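Local coordinates for ABC transporter (Caldanaerobius, PDB 4G68), which probably serves as the extracellular solute-binding component of an ABC transporter, capturing xylan-derived sugars for uptake by a thermophilic bacterium, at residues I297-F302 with N379-N384; G356-K361 with P372-I377; D151-V156 with G278-A283; T173-L178 with P303-G308. One frame throughout, in Å; residues are numbered along the deposited sequence.

Contacts 1, 2 and 3 form one cluster around strand 144-160, while contact 4 lies further out in the fold. Helix 372-382 is shared by contacts 1 and 2, whose centres are about 11 Å apart, and strands 297-300 and 357-358 both pair with strand 144-160, the strand used by contact 3. Contacts 2 and 3 are the nearest pair, with centres about 8 Å apart, and contact 3 lies about 6 Å from the chain centre. Segment 303-308 of contact 4 continues directly from segment 297-302 of contact 1; Phe302 packs on Phe175 and Leu178, and the two centres are about 16 Å apart.

Contact 1: residues I297-F302 with N379-N384; sequences IEAVRF and NNIVAN
Asn380 ND2 donates to Ala299 O over 2.7 Å, and this bond ties the last turn of helix 372-382 to strand 297-300 in the sheet of a periplasmic-binding-protein fold. The bond leaves the amide plane of Asn380 by 18° but reaches the carbonyl nearly head-on, with a C=O...N angle of 168°. On the sheet side, Glu298 and Val300 make backbone bonds to Ile159 and Leu157 of strand 144-160, so the helix takes the carbonyl that lies between these two residues. Beside the amide the packing is apolar. Ile381 CD1 stops 4.1 Å from Ala299 CB and also rests against the carbonyl of Val300, in a chain turned away from a staggered position at chi2 (92°).

Arg301 follows the strand and lies along the end of the helix; its chain, extended from CG to NE, slides past that of Ile381 in the opposite direction. Its guanidinium spreads over the helix backbone, with Asn380 O above one face, over the centre, 3.0 Å from Arg301 CZ. The angle is poor for a hydrogen bond, so the attraction is probably electrostatic, between the cation and the carbonyls gathered at the helix C-terminal end. A leucine here would probably leave Asn380 O without its charged cover and water 1 without its arginine donor. That water lies in the guanidinium plane: it accepts from Arg301 NE at 2.8 Å and donates to Ile381 O at 3.0 Å. Also at the guanidinium edge, in its plane, Ala383 O comes within 3.7 Å of Arg301 NH2.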
loop_
_atom_site.group_PDB
_atom_site.type_symbol
_atom_site.label_atom_id
_atom_site.label_comp_id
_atom_site.label_asym_id
_atom_site.label_seq_id
_atom_site.Cartn_x
_atom_site.Cartn_y
_atom_site.Cartn_z
ATOM N N ILE C 297 11.916 -7.369 -14.600
ATOM C CA ILE C 297 10.735 -6.541 -14.189
ATOM C C ILE C 297 10.966 -5.036 -14.257
ATOM O O ILE C 297 11.980 -4.503 -13.713
ATOM C CB ILE C 297 10.257 -6.856 -12.726
ATOM C CG1 ILE C 297 9.794 -8.338 -12.544
ATOM C CG2 ILE C 297 9.277 -5.751 -12.188
ATOM C CD1 ILE C 297 9.071 -9.011 -13.715
ATOM N N GLU C 298 10.008 -4.354 -14.897
ATOM C CA GLU C 298 9.997 -2.900 -15.071
ATOM C C GLU C 298 8.761 -2.329 -14.358
ATOM O O GLU C 298 7.645 -2.891 -14.477
ATOM C CB GLU C 298 9.885 -2.555 -16.550
ATOM C CG GLU C 298 10.208 -1.120 -16.864
ATOM C CD GLU C 298 9.779 -0.706 -18.268
ATOM O OE1 GLU C 298 9.273 -1.570 -19.025
ATOM O OE2 GLU C 298 9.929 0.491 -18.586
ATOM N N ALA C 299 8.974 -1.240 -13.612
ATOM C CA ALA C 299 7.926 -0.463 -12.977
ATOM C C ALA C 299 7.580 0.782 -13.831
ATOM O O ALA C 299 8.453 1.601 -14.170
ATOM C CB ALA C 299 8.373 -0.008 -11.570
ATOM N N VAL C 300 6.294 0.919 -14.138
ATOM C CA VAL C 300 5.701 2.084 -14.823
ATOM C C VAL C 300 4.447 2.663 -14.094
ATOM O O VAL C 300 3.823 2.002 -13.269
ATOM C CB VAL C 300 5.412 1.785 -16.338
ATOM C CG1 VAL C 300 6.664 1.250 -17.051
ATOM C CG2 VAL C 300 4.235 0.817 -16.510
ATOM N N ARG C 301 4.134 3.915 -14.381
ATOM C CA ARG C 301 2.888 4.532 -13.961
ATOM C C ARG C 301 1.714 3.784 -14.512
ATOM O O ARG C 301 1.837 3.102 -15.545
ATOM C CB ARG C 301 2.801 5.940 -14.522
ATOM C CG ARG C 301 3.678 6.900 -13.751
ATOM C CD ARG C 301 3.478 8.305 -14.253
ATOM N NE ARG C 301 4.480 9.084 -13.577
ATOM C CZ ARG C 301 5.522 9.611 -14.184
ATOM N NH1 ARG C 301 5.653 9.454 -15.505
ATOM N NH2 ARG C 301 6.403 10.304 -13.476
ATOM N N PHE C 302 0.570 3.909 -13.864
ATOM C CA PHE C 302 -0.663 3.374 -14.492
ATOM C C PHE C 302 -0.894 4.228 -15.733
ATOM O O PHE C 302 -0.498 5.404 -15.737
ATOM C CB PHE C 302 -1.857 3.384 -13.538
ATOM C CG PHE C 302 -3.005 2.519 -14.011
ATOM C CD1 PHE C 302 -3.039 1.115 -13.751
ATOM C CD2 PHE C 302 -4.020 3.089 -14.805
ATOM C CE1 PHE C 302 -4.087 0.331 -14.210
ATOM C CE2 PHE C 302 -5.061 2.304 -15.276
ATOM C CZ PHE C 302 -5.108 0.945 -14.971
ATOM N N ASN C 379 11.775 6.931 -9.689
ATOM C CA ASN C 379 11.889 7.651 -10.978
ATOM C C ASN C 379 10.687 7.654 -11.945
ATOM O O ASN C 379 10.284 8.706 -12.457
ATOM C CB ASN C 379 13.102 7.087 -11.719
ATOM C CG ASN C 379 14.394 7.456 -11.043
ATOM O OD1 ASN C 379 14.411 8.283 -10.107
ATOM N ND2 ASN C 379 15.482 6.874 -11.513
ATOM N N ASN C 380 10.179 6.477 -12.257
ATOM C CA ASN C 380 9.001 6.366 -13.119
ATOM C C ASN C 380 7.685 6.728 -12.459
ATOM O O ASN C 380 6.748 7.060 -13.184
ATOM C CB ASN C 380 8.893 4.982 -13.723
ATOM C CG ASN C 380 10.028 4.693 -14.711
ATOM O OD1 ASN C 380 10.962 5.515 -14.890
ATOM N ND2 ASN C 380 9.982 3.496 -15.325
ATOM N N ILE C 381 7.582 6.666 -11.118
ATOM C CA ILE C 381 6.291 6.925 -10.462
ATOM C C ILE C 381 6.281 8.115 -9.512
ATOM O O ILE C 381 5.459 9.066 -9.658
ATOM C CB ILE C 381 5.700 5.669 -9.703
ATOM C CG1 ILE C 381 5.284 4.566 -10.675
ATOM C CG2 ILE C 381 4.430 6.062 -8.950
ATOM C CD1 ILE C 381 6.354 3.547 -10.954
ATOM N N VAL C 382 7.153 8.065 -8.515
ATOM C CA VAL C 382 7.028 9.067 -7.493
ATOM C C VAL C 382 7.538 10.476 -7.924
ATOM O O VAL C 382 6.842 11.463 -7.730
ATOM C CB VAL C 382 7.603 8.590 -6.145
ATOM C CG1 VAL C 382 7.301 9.634 -5.081
ATOM C CG2 VAL C 382 6.956 7.268 -5.721
ATOM N N ALA C 383 8.730 10.525 -8.522
ATOM C CA ALA C 383 9.388 11.800 -8.923
ATOM C C ALA C 383 8.498 12.720 -9.787
ATOM O O ALA C 383 7.866 12.268 -10.741
ATOM C CB ALA C 383 10.702 11.489 -9.646
ATOM N N ASN C 384 8.468 14.009 -9.431
ATOM C CA ASN C 384 7.669 15.045 -10.103
ATOM C C ASN C 384 6.145 14.810 -10.174
ATOM O O ASN C 384 5.452 15.506 -10.908
ATOM C CB ASN C 384 8.270 15.384 -11.473
ATOM C CG ASN C 384 9.688 15.927 -11.358
ATOM O OD1 ASN C 384 9.980 16.743 -10.480
ATOM N ND2 ASN C 384 10.583 15.447 -12.206
HETATM O O HOH W 1 2.938 8.953 -11.207
#

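Contact 2: residues G356-K361 with P372-I377; sequences GLPAWK and PLEIQI
The flat group here is the carboxylate of Glu374, which turns both oxygens to the backbone carbonyl of Gly356: Glu374 OE2 is 2.7 Å from Gly356 O, and Glu374 OE1 is 3.3 Å from it. To one side of the carboxylate plane, and well off it, stands the methyl Leu357 CD2, 3.9 Å from Glu374 OE2. The ring of Pro358 comes in from the opposite direction to the glutamate chain and sets its CD 3.7 Å from the same OE2. Within this contact the acid meets a carbonyl oxygen and carbon atoms, and in so buried a setting its pKa is probably raised.

How Glu374 gets there follows from its torsions: CG lies anti to the backbone N (chi1 -179°) and the chain then bends at chi2 (74°), carrying the carboxylate across to segment 356-361. Tyr351 and Ala354 also pack on this side chain.

The contact joins helix 372-382 to the short strand 357-358, an antiparallel neighbour of strand 144-160 in the sheet of the solute-binding fold; Leu357 pairs there with Gln152 through the backbone. Strand 357-358 comes soon after helix 332-353, and the chain then loops back to present the first turns of helix 372-382 to it.

One turn beyond Glu374, Ile377 points at the strand and supplies the apolar half of the contact. Its CG2 methyl meets the fork of Leu357, 4.1 Å from Leu357 CD1 and 4.1 Å from Leu357 CD2. Ala299 and Val156 also pack on Ile377, carrying the apolar layer into strands 297-300 and 144-160.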
loop_
_atom_site.group_PDB
_atom_site.type_symbol
_atom_site.label_atom_id
_atom_site.label_comp_id
_atom_site.label_asym_id
_atom_site.label_seq_id
_atom_site.Cartn_x
_atom_site.Cartn_y
_atom_site.Cartn_z
ATOM N N GLY C 356 9.270 -1.341 0.822
ATOM C CA GLY C 356 8.593 -0.048 0.883
ATOM C C GLY C 356 9.357 1.095 0.231
ATOM O O GLY C 356 10.439 0.878 -0.329
ATOM N N LEU C 357 8.755 2.282 0.251
ATOM C CA LEU C 357 9.469 3.517 -0.087
ATOM C C LEU C 357 9.828 4.268 1.219
ATOM O O LEU C 357 8.934 4.470 2.072
ATOM C CB LEU C 357 8.604 4.378 -0.984
ATOM C CG LEU C 357 8.442 3.801 -2.391
ATOM C CD1 LEU C 357 7.165 4.344 -3.023
ATOM C CD2 LEU C 357 9.703 4.050 -3.255
ATOM N N PRO C 358 11.121 4.668 1.391
ATOM C CA PRO C 358 11.567 5.176 2.695
ATOM C C PRO C 358 10.921 6.507 3.047
ATOM O O PRO C 358 10.755 7.395 2.160
ATOM C CB PRO C 358 13.090 5.365 2.498
ATOM C CG PRO C 358 13.296 5.540 1.009
ATOM C CD PRO C 358 12.255 4.582 0.423
ATOM N N ALA C 359 10.532 6.668 4.312
ATOM C CA ALA C 359 10.085 7.987 4.796
ATOM C C ALA C 359 11.211 8.776 5.413
ATOM O O ALA C 359 11.133 10.031 5.495
ATOM C CB ALA C 359 8.929 7.902 5.800
ATOM N N TRP C 360 12.240 8.061 5.867
ATOM C CA TRP C 360 13.381 8.720 6.508
ATOM C C TRP C 360 14.398 9.003 5.454
ATOM O O TRP C 360 14.406 8.324 4.415
ATOM C CB TRP C 360 14.018 7.815 7.534
ATOM C CG TRP C 360 13.162 7.652 8.764
ATOM C CD1 TRP C 360 11.873 7.095 8.841
ATOM C CD2 TRP C 360 13.472 8.115 10.121
ATOM N NE1 TRP C 360 11.401 7.133 10.139
ATOM C CE2 TRP C 360 12.299 7.769 10.952
ATOM C CE3 TRP C 360 14.558 8.801 10.720
ATOM C CZ2 TRP C 360 12.264 8.039 12.319
ATOM C CZ3 TRP C 360 14.491 9.068 12.094
ATOM C CH2 TRP C 360 13.376 8.691 12.877
ATOM N N LYS C 361 15.243 9.995 5.691
ATOM C CA LYS C 361 16.287 10.349 4.703
ATOM C C LYS C 361 17.222 9.157 4.685
ATOM O O LYS C 361 17.235 8.374 5.630
ATOM C CB LYS C 361 17.040 11.646 5.074
ATOM C CG LYS C 361 16.137 12.865 5.159
ATOM C CD LYS C 361 16.822 14.020 5.863
ATOM C CE LYS C 361 16.098 15.313 5.507
ATOM N NZ LYS C 361 16.759 16.545 6.036
ATOM N N PRO C 372 17.483 -1.918 -8.526
ATOM C CA PRO C 372 17.098 -1.019 -9.599
ATOM C C PRO C 372 15.609 -0.764 -9.682
ATOM O O PRO C 372 15.220 0.345 -10.019
ATOM C CB PRO C 372 17.599 -1.722 -10.864
ATOM C CG PRO C 372 18.806 -2.469 -10.403
ATOM C CD PRO C 372 18.500 -2.898 -8.980
ATOM N N LEU C 373 14.793 -1.769 -9.354
ATOM C CA LEU C 373 13.346 -1.665 -9.375
ATOM C C LEU C 373 12.829 -0.655 -8.332
ATOM O O LEU C 373 11.919 0.146 -8.613
ATOM C CB LEU C 373 12.692 -3.049 -9.178
ATOM C CG LEU C 373 11.172 -3.150 -9.349
ATOM C CD1 LEU C 373 10.763 -2.808 -10.784
ATOM C CD2 LEU C 373 10.640 -4.563 -8.980
ATOM N N GLU C 374 13.452 -0.643 -7.164
ATOM C CA GLU C 374 13.179 0.395 -6.166
ATOM C C GLU C 374 13.421 1.831 -6.668
ATOM O O GLU C 374 12.615 2.745 -6.423
ATOM C CB GLU C 374 14.040 0.141 -4.921
ATOM C CG GLU C 374 13.854 1.144 -3.770
ATOM C CD GLU C 374 12.543 0.993 -2.954
ATOM O OE1 GLU C 374 11.594 0.270 -3.359
ATOM O OE2 GLU C 374 12.446 1.681 -1.913
ATOM N N ILE C 375 14.593 2.043 -7.258
ATOM C CA ILE C 375 14.991 3.311 -7.869
ATOM C C ILE C 375 14.004 3.685 -8.988
ATOM O O ILE C 375 13.545 4.863 -9.142
ATOM C CB ILE C 375 16.398 3.163 -8.465
ATOM C CG1 ILE C 375 17.399 2.922 -7.335
ATOM C CG2 ILE C 375 16.828 4.421 -9.215
ATOM C CD1 ILE C 375 18.744 2.402 -7.776
ATOM N N GLN C 376 13.650 2.683 -9.760
ATOM C CA GLN C 376 12.725 2.897 -10.887
ATOM C C GLN C 376 11.341 3.410 -10.431
ATOM O O GLN C 376 10.787 4.369 -11.021
ATOM C CB GLN C 376 12.641 1.661 -11.792
ATOM C CG GLN C 376 12.130 2.046 -13.189
ATOM C CD GLN C 376 11.990 0.876 -14.139
ATOM O OE1 GLN C 376 12.326 0.976 -15.340
ATOM N NE2 GLN C 376 11.533 -0.247 -13.606
ATOM N N ILE C 377 10.811 2.763 -9.379
ATOM C CA ILE C 377 9.594 3.189 -8.742
ATOM C C ILE C 377 9.755 4.664 -8.393
ATOM O O ILE C 377 8.941 5.466 -8.815
ATOM C CB ILE C 377 9.162 2.316 -7.530
ATOM C CG1 ILE C 377 8.683 0.942 -8.020
ATOM C CG2 ILE C 377 7.997 3.005 -6.806
ATOM C CD1 ILE C 377 8.500 -0.132 -6.930
#

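Contact 3: residues D151-V156 with G278-A283; sequences DQQASV and GNFDAA
Asn279 grips Ala154 twice, once through its side chain and once through its backbone. Ala154 N donates to Asn279 OD1 at 2.7 Å, approaching from 57° above the amide's carbonyl plane, while Asn279 N donates to Ala154 O at 2.9 Å and meets that carbonyl almost end-on. With CG set between the backbone N and the carbonyl carbon (chi1 59°), the amide folds back over its own backbone, toward the strand. Water 2 extends the link, accepting from Asn279 ND2 and donating to Gln152 O.

Were Asn279 an alanine, Ala154 N is likely to lose its acceptor and water 2 the amide that donates to it. Next to these bonds, the Gln153 side chain runs aslant past the Phe280 ring, amide and ring planes 61° apart, with Gln153 CD 3.6 Å from Phe280 CE2. Gly278 forms an antiparallel non-hydrogen-bonded pair with Ser155 and sets its CA over one face of that ring, toward the rim.

Further out, Leu357 and Ile377 pack on Asn279, and Trp205 on Gln153. The asparagine amide thus takes over as partner of strand 144-160 just where strand 274-278 ends, meeting the strand's buried N-H with a side-chain oxygen.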
loop_
_atom_site.group_PDB
_atom_site.type_symbol
_atom_site.label_atom_id
_atom_site.label_comp_id
_atom_site.label_asym_id
_atom_site.label_seq_id
_atom_site.Cartn_x
_atom_site.Cartn_y
_atom_site.Cartn_z
ATOM N N ASP C 151 7.405 4.586 6.225
ATOM C CA ASP C 151 7.388 4.360 4.774
ATOM C C ASP C 151 6.227 4.987 3.989
ATOM O O ASP C 151 5.270 5.506 4.558
ATOM C CB ASP C 151 7.698 2.874 4.413
ATOM C CG ASP C 151 6.493 1.904 4.553
ATOM O OD1 ASP C 151 5.333 2.320 4.665
ATOM O OD2 ASP C 151 6.741 0.666 4.480
ATOM N N GLN C 152 6.379 5.021 2.675
ATOM C CA GLN C 152 5.415 5.638 1.826
ATOM C C GLN C 152 5.053 4.646 0.775
ATOM O O GLN C 152 5.872 3.831 0.386
ATOM C CB GLN C 152 5.876 6.952 1.184
ATOM C CG GLN C 152 7.354 7.202 1.035
ATOM C CD GLN C 152 7.656 8.555 0.360
ATOM O OE1 GLN C 152 7.122 8.881 -0.720
ATOM N NE2 GLN C 152 8.512 9.359 1.018
ATOM N N GLN C 153 3.789 4.692 0.352
ATOM C CA GLN C 153 3.342 3.817 -0.739
ATOM C C GLN C 153 3.184 4.595 -2.037
ATOM O O GLN C 153 3.070 5.861 -2.044
ATOM C CB GLN C 153 1.956 3.169 -0.357
ATOM C CG GLN C 153 1.998 2.279 0.953
ATOM C CD GLN C 153 0.641 1.608 1.332
ATOM O OE1 GLN C 153 -0.372 1.834 0.700
ATOM N NE2 GLN C 153 0.626 0.814 2.384
ATOM N N ALA C 154 3.165 3.846 -3.149
ATOM C CA ALA C 154 2.905 4.425 -4.451
ATOM C C ALA C 154 2.351 3.291 -5.302
ATOM O O ALA C 154 2.765 2.125 -5.128
ATOM C CB ALA C 154 4.211 4.974 -5.038
ATOM N N SER C 155 1.419 3.631 -6.193
ATOM C CA SER C 155 0.860 2.603 -7.135
ATOM C C SER C 155 1.829 2.286 -8.261
ATOM O O SER C 155 2.354 3.228 -8.903
ATOM C CB SER C 155 -0.487 3.055 -7.721
ATOM O OG SER C 155 -0.466 4.450 -8.125
ATOM N N VAL C 156 1.961 0.998 -8.614
ATOM C CA VAL C 156 2.919 0.633 -9.657
ATOM C C VAL C 156 2.300 -0.396 -10.589
ATOM O O VAL C 156 1.703 -1.345 -10.095
ATOM C CB VAL C 156 4.165 -0.042 -9.048
ATOM C CG1 VAL C 156 5.168 -0.484 -10.129
ATOM C CG2 VAL C 156 4.843 0.906 -8.059
ATOM N N GLY C 278 0.691 -2.092 -4.952
ATOM C CA GLY C 278 1.584 -1.261 -4.169
ATOM C C GLY C 278 3.050 -1.481 -4.522
ATOM O O GLY C 278 3.489 -2.593 -4.933
ATOM N N ASN C 279 3.826 -0.414 -4.348
ATOM C CA ASN C 279 5.254 -0.538 -4.477
ATOM C C ASN C 279 5.848 -1.630 -3.510
ATOM O O ASN C 279 6.942 -2.147 -3.759
ATOM C CB ASN C 279 5.843 0.822 -4.112
ATOM C CG ASN C 279 5.455 1.216 -2.710
ATOM O OD1 ASN C 279 4.266 1.470 -2.417
ATOM N ND2 ASN C 279 6.415 1.129 -1.806
ATOM N N PHE C 280 5.158 -1.915 -2.376
ATOM C CA PHE C 280 5.690 -2.808 -1.288
ATOM C C PHE C 280 5.786 -4.240 -1.786
ATOM O O PHE C 280 6.596 -5.073 -1.255
ATOM C CB PHE C 280 4.760 -2.811 -0.054
ATOM C CG PHE C 280 3.278 -2.699 -0.422
ATOM C CD1 PHE C 280 2.544 -3.858 -0.796
ATOM C CD2 PHE C 280 2.626 -1.463 -0.327
ATOM C CE1 PHE C 280 1.185 -3.737 -1.098
ATOM C CE2 PHE C 280 1.298 -1.324 -0.663
ATOM C CZ PHE C 280 0.571 -2.474 -1.029
ATOM N N ASP C 281 4.981 -4.510 -2.829
ATOM C CA ASP C 281 5.028 -5.810 -3.505
ATOM C C ASP C 281 6.273 -6.028 -4.319
ATOM O O ASP C 281 6.604 -7.161 -4.658
ATOM C CB ASP C 281 3.740 -6.077 -4.309
ATOM C CG ASP C 281 2.543 -6.370 -3.390
ATOM O OD1 ASP C 281 2.759 -6.681 -2.170
ATOM O OD2 ASP C 281 1.405 -6.293 -3.927
ATOM N N ALA C 282 7.013 -4.966 -4.607
ATOM C CA ALA C 282 8.304 -5.110 -5.349
ATOM C C ALA C 282 9.202 -6.148 -4.820
ATOM O O ALA C 282 9.749 -6.915 -5.611
ATOM C CB ALA C 282 9.051 -3.805 -5.410
ATOM N N ALA C 283 9.347 -6.203 -3.485
ATOM C CA ALA C 283 10.313 -7.123 -2.843
ATOM C C ALA C 283 10.025 -8.580 -3.177
ATOM O O ALA C 283 10.959 -9.334 -3.289
ATOM C CB ALA C 283 10.353 -6.931 -1.317
HETATM O O HOH W 2 5.156 0.841 1.038
#

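Contact 4: residues T173-L178 with P303-G308; sequences TTFSEL and PTIEGG
A capping box starts helix 175-187, and the loop 303-308 docks on it by a short backbone bridge between Thr174 and Thr304. In the box, Thr174 is the N-cap: its OG1 accepts from Glu177 N at 3.1 Å. The Glu177 carboxylate turns back to the residues ahead of the helix, where Glu177 OE1 takes two bonds, from Thr173 N at 2.7 Å and, on its syn side, from Thr173 OG1 at 2.6 Å; Thr174 N adds a weak third.

The backbone these bonds fix is the one the loop uses. Phe175 N donates to Thr304 O over 2.7 Å and meets that carbonyl nearly straight on, while the longer return bond, Thr304 N to Thr173 O at 3.3 Å, is tilted 30° from the carbonyl plane. Beside this single bridge, the Thr174 methyl CG2 comes alongside Thr304 OG1.

Apolar groups close the helix side. Pro303 points its CB into the helix start, 3.4 Å from Thr174 C, and its ring reaches on to Leu178. With chi1 at -160° the Phe175 ring swings away from its own N-H and runs alongside Ile305, both chains pointing the same way, with Phe175 CB 3.7 Å from Ile305 CG1. Met245 and Lys241 of helix 233-248 also touch Phe175. From Ile305 to Gly308 the chain reverses in a type II beta turn.

N-H groups in the first turn of a helix lack acceptors within the helix; here Glu177 N is met by the cap residue and Phe175 N by the loop, so the docking itself helps finish the helix end.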
loop_
_atom_site.group_PDB
_atom_site.type_symbol
_atom_site.label_atom_id
_atom_site.label_comp_id
_atom_site.label_asym_id
_atom_site.label_seq_id
_atom_site.Cartn_x
_atom_site.Cartn_y
_atom_site.Cartn_z
ATOM N N THR C 173 0.749 2.299 -22.671
ATOM C CA THR C 173 0.913 3.604 -22.033
ATOM C C THR C 173 -0.420 4.334 -21.791
ATOM O O THR C 173 -0.386 5.380 -21.140
ATOM C CB THR C 173 1.895 4.524 -22.803
ATOM O OG1 THR C 173 1.513 4.701 -24.165
ATOM C CG2 THR C 173 3.358 3.951 -22.803
ATOM N N THR C 174 -1.518 3.819 -22.393
ATOM C CA THR C 174 -2.876 4.384 -22.335
ATOM C C THR C 174 -3.824 3.235 -21.990
ATOM O O THR C 174 -3.482 2.044 -22.178
ATOM C CB THR C 174 -3.408 5.020 -23.677
ATOM O OG1 THR C 174 -3.875 3.988 -24.553
ATOM C CG2 THR C 174 -2.403 5.865 -24.382
ATOM N N PHE C 175 -4.996 3.567 -21.462
ATOM C CA PHE C 175 -5.967 2.530 -21.139
ATOM C C PHE C 175 -6.300 1.604 -22.291
ATOM O O PHE C 175 -6.135 0.355 -22.154
ATOM C CB PHE C 175 -7.231 3.071 -20.483
ATOM C CG PHE C 175 -7.974 1.990 -19.752
ATOM C CD1 PHE C 175 -7.552 1.552 -18.488
ATOM C CD2 PHE C 175 -9.042 1.383 -20.342
ATOM C CE1 PHE C 175 -8.243 0.537 -17.826
ATOM C CE2 PHE C 175 -9.736 0.385 -19.698
ATOM C CZ PHE C 175 -9.341 -0.042 -18.438
ATOM N N SER C 176 -6.617 2.227 -23.428
ATOM C CA SER C 176 -6.952 1.527 -24.677
ATOM C C SER C 176 -5.867 0.524 -24.998
ATOM O O SER C 176 -6.194 -0.627 -25.315
ATOM C CB SER C 176 -7.136 2.518 -25.845
ATOM O OG SER C 176 -8.374 3.180 -25.705
ATOM N N GLU C 177 -4.583 0.939 -24.865
ATOM C CA GLU C 177 -3.459 0.041 -25.124
ATOM C C GLU C 177 -3.429 -1.146 -24.133
ATOM O O GLU C 177 -3.100 -2.285 -24.510
ATOM C CB GLU C 177 -2.107 0.784 -25.118
ATOM C CG GLU C 177 -1.970 1.805 -26.241
ATOM C CD GLU C 177 -0.726 2.644 -26.195
ATOM O OE1 GLU C 177 -0.107 2.847 -25.122
ATOM O OE2 GLU C 177 -0.337 3.144 -27.245
ATOM N N LEU C 178 -3.767 -0.864 -22.872
ATOM C CA LEU C 178 -3.847 -1.887 -21.835
ATOM C C LEU C 178 -4.890 -2.930 -22.193
ATOM O O LEU C 178 -4.602 -4.116 -22.104
ATOM C CB LEU C 178 -4.053 -1.297 -20.422
ATOM C CG LEU C 178 -4.309 -2.276 -19.277
ATOM C CD1 LEU C 178 -3.106 -3.144 -19.039
ATOM C CD2 LEU C 178 -4.641 -1.546 -18.002
ATOM N N PRO C 303 -1.451 3.622 -16.808
ATOM C CA PRO C 303 -1.675 4.325 -18.050
ATOM C C PRO C 303 -2.669 5.497 -17.938
ATOM O O PRO C 303 -3.519 5.562 -17.008
ATOM C CB PRO C 303 -2.288 3.243 -18.958
ATOM C CG PRO C 303 -1.736 1.954 -18.496
ATOM C CD PRO C 303 -1.490 2.143 -17.022
ATOM N N THR C 304 -2.535 6.424 -18.888
ATOM C CA THR C 304 -3.502 7.475 -19.082
ATOM C C THR C 304 -4.838 6.964 -19.571
ATOM O O THR C 304 -4.920 5.931 -20.228
ATOM C CB THR C 304 -2.963 8.475 -20.099
ATOM O OG1 THR C 304 -2.654 7.774 -21.305
ATOM C CG2 THR C 304 -1.662 9.089 -19.560
ATOM N N ILE C 305 -5.882 7.714 -19.263
ATOM C CA ILE C 305 -7.248 7.357 -19.675
ATOM C C ILE C 305 -7.810 8.517 -20.463
ATOM O O ILE C 305 -7.929 9.619 -19.909
ATOM C CB ILE C 305 -8.128 6.957 -18.470
ATOM C CG1 ILE C 305 -7.499 5.693 -17.826
ATOM C CG2 ILE C 305 -9.584 6.755 -18.897
ATOM C CD1 ILE C 305 -7.983 5.411 -16.435
ATOM N N GLU C 306 -8.093 8.265 -21.760
ATOM C CA GLU C 306 -8.604 9.280 -22.677
ATOM C C GLU C 306 -9.881 9.876 -22.106
ATOM O O GLU C 306 -10.756 9.148 -21.675
ATOM C CB GLU C 306 -8.895 8.658 -24.043
ATOM C CG GLU C 306 -9.240 9.669 -25.158
ATOM C CD GLU C 306 -9.264 8.993 -26.529
ATOM O OE1 GLU C 306 -8.314 9.173 -27.311
ATOM O OE2 GLU C 306 -10.186 8.219 -26.796
ATOM N N GLY C 307 -9.985 11.195 -22.061
ATOM C CA GLY C 307 -11.252 11.771 -21.614
ATOM C C GLY C 307 -11.331 11.978 -20.104
ATOM O O GLY C 307 -12.224 12.712 -19.615
ATOM N N GLY C 308 -10.417 11.332 -19.365
ATOM C CA GLY C 308 -10.307 11.503 -17.918
ATOM C C GLY C 308 -9.779 12.874 -17.479
ATOM O O GLY C 308 -8.989 13.545 -18.182
#